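Local coordinates for protein Ala-tRNApro hydrolase ProX (PDB 1WDV) that probably deacylates alanine mischarged onto tRNA(Pro), a putative trans-editing enzyme for prolyl-tRNA synthetase, at residues I107-D112 / T143-A148. Sequence-based numbering, arbitrary orientation.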
loop_
_atom_site.group_PDB
_atom_site.type_symbol
_atom_site.label_atom_id
_atom_site.label_comp_id
_atom_site.label_asym_id
_atom_site.label_seq_id
_atom_site.Cartn_x
_atom_site.Cartn_y
_atom_site.Cartn_z
ATOM N N ILE A 107 -10.958 -4.364 5.272
ATOM C CA ILE A 107 -10.114 -3.200 5.037
ATOM C C ILE A 107 -10.437 -2.525 3.715
ATOM O O ILE A 107 -10.464 -3.153 2.664
ATOM C CB ILE A 107 -8.631 -3.608 5.129
ATOM C CG1 ILE A 107 -8.386 -4.225 6.517
ATOM C CG2 ILE A 107 -7.735 -2.364 4.853
ATOM C CD1 ILE A 107 -6.929 -4.544 6.829
ATOM N N VAL A 108 -10.697 -1.227 3.800
ATOM C CA VAL A 108 -11.058 -0.423 2.649
ATOM C C VAL A 108 -9.818 0.165 2.005
ATOM O O VAL A 108 -9.042 0.863 2.676
ATOM C CB VAL A 108 -11.976 0.698 3.102
ATOM C CG1 VAL A 108 -12.281 1.631 1.939
ATOM C CG2 VAL A 108 -13.246 0.084 3.706
ATOM N N LEU A 109 -9.652 -0.072 0.702
ATOM C CA LEU A 109 -8.474 0.436 -0.002
ATOM C C LEU A 109 -8.669 1.838 -0.594
ATOM O O LEU A 109 -9.702 2.120 -1.216
ATOM C CB LEU A 109 -8.100 -0.545 -1.123
ATOM C CG LEU A 109 -6.876 -0.231 -1.991
ATOM C CD1 LEU A 109 -5.638 -0.315 -1.108
ATOM C CD2 LEU A 109 -6.774 -1.223 -3.145
ATOM N N VAL A 110 -7.681 2.700 -0.381
ATOM C CA VAL A 110 -7.693 4.088 -0.891
ATOM C C VAL A 110 -6.360 4.294 -1.615
ATOM O O VAL A 110 -5.310 3.964 -1.080
ATOM C CB VAL A 110 -7.795 5.117 0.280
ATOM C CG1 VAL A 110 -7.768 6.550 -0.256
ATOM C CG2 VAL A 110 -9.071 4.876 1.100
ATOM N N VAL A 111 -6.394 4.856 -2.823
ATOM C CA VAL A 111 -5.163 5.067 -3.601
ATOM C C VAL A 111 -4.992 6.548 -3.895
ATOM O O VAL A 111 -5.927 7.201 -4.364
ATOM C CB VAL A 111 -5.220 4.271 -4.935
ATOM C CG1 VAL A 111 -3.976 4.538 -5.777
ATOM C CG2 VAL A 111 -5.257 2.772 -4.621
ATOM N N ASP A 112 -3.822 7.103 -3.581
ATOM C CA ASP A 112 -3.614 8.517 -3.873
ATOM C C ASP A 112 -3.568 8.753 -5.379
ATOM O O ASP A 112 -2.830 8.080 -6.094
ATOM C CB ASP A 112 -2.344 9.055 -3.252
ATOM C CG ASP A 112 -2.311 10.571 -3.304
ATOM O OD1 ASP A 112 -2.089 11.150 -4.395
ATOM O OD2 ASP A 112 -2.566 11.202 -2.276
ATOM N N THR A 143 -9.982 -3.502 -7.806
ATOM C CA THR A 143 -10.506 -3.471 -6.445
ATOM C C THR A 143 -11.645 -2.507 -6.170
ATOM O O THR A 143 -12.319 -2.614 -5.134
ATOM C CB THR A 143 -9.384 -3.088 -5.480
ATOM O OG1 THR A 143 -8.913 -1.780 -5.841
ATOM C CG2 THR A 143 -8.229 -4.077 -5.550
ATOM N N GLY A 144 -11.850 -1.562 -7.080
ATOM C CA GLY A 144 -12.875 -0.550 -6.871
ATOM C C GLY A 144 -12.403 0.464 -5.851
ATOM O O GLY A 144 -13.193 1.240 -5.292
ATOM N N ALA A 145 -11.093 0.485 -5.618
ATOM C CA ALA A 145 -10.509 1.396 -4.660
ATOM C C ALA A 145 -10.912 2.845 -4.876
ATOM O O ALA A 145 -11.109 3.310 -6.011
ATOM C CB ALA A 145 -8.991 1.279 -4.709
ATOM N N VAL A 146 -11.034 3.556 -3.768
ATOM C CA VAL A 146 -11.350 4.965 -3.779
ATOM C C VAL A 146 -10.088 5.765 -4.137
ATOM O O VAL A 146 -9.063 5.597 -3.498
ATOM C CB VAL A 146 -11.779 5.423 -2.374
ATOM C CG1 VAL A 146 -12.156 6.876 -2.414
ATOM C CG2 VAL A 146 -12.919 4.550 -1.857
ATOM N N VAL A 147 -10.155 6.617 -5.151
ATOM C CA VAL A 147 -9.005 7.455 -5.513
ATOM C C VAL A 147 -9.199 8.800 -4.805
ATOM O O VAL A 147 -10.260 9.403 -4.933
ATOM C CB VAL A 147 -8.955 7.657 -7.049
ATOM C CG1 VAL A 147 -7.855 8.609 -7.415
ATOM C CG2 VAL A 147 -8.714 6.270 -7.747
ATOM N N ALA A 148 -8.179 9.276 -4.078
ATOM C CA ALA A 148 -8.303 10.514 -3.328
ATOM C C ALA A 148 -6.980 11.244 -3.222
ATOM O O ALA A 148 -5.957 10.737 -3.659
ATOM C CB ALA A 148 -8.835 10.191 -1.919
#
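Leu109 and Thr143 meet through their torsions. In Leu109, CG lies anti to the backbone N (chi1 -179°), carrying it out from the strand, and chi2, with CD2 anti to CA, then extends that methyl to Thr143; in Thr143, chi1 of 61° sets OG1 between the backbone N and the carbonyl carbon. The two side chains cross at about a right angle, with Leu109 CD2 3.5 Å from Thr143 OG1. That hydroxyl oxygen accepts a hydrogen bond from Ala145 N, closing an ST turn, and is also hydrogen-bonded to Leu139 O. Gly144 lies inside the turn, and its positive phi, easy for glycine, lets the chain leave the helix. Ala145 then brings only a small methyl: Ala145 CB lies 3.7 Å from Leu109 CD2, and Val111 CG2 is 4.0 Å from Ala145 CB.

Beyond the turn, strand 146-148 runs parallel to strand 108-112 and forms the edge of a mixed five-stranded sheet, whose strand 55-61 flanks 108-112 on its other side. Three backbone bonds join the pair: Val146 N to Leu109 O, Val111 N to Val146 O at 2.9 Å, and Ala148 N to Val111 O at 3.1 Å. The middle one is the straightest, at 166° about its hydrogen, and Val146 O also receives the CA-H of Val110.

Branched valines suit the extended backbone. Val110 and Val146 share the face packed by Leu74 of helix 68-75, where Val110 CG1 also lies 4.1 Å from Ala148 CB; Val111 and Val147 share the face under Val140 of helix 136-143. At the strand end the Asp112 carboxylate lies beside Ala148 O, which Asp112 CA approaches at 3.2 Å. Its OD1 accepts from Ile114 N, just after strand 108-112, while OD2 binds Val150 N and Ser151 OG in the chain following 146-148.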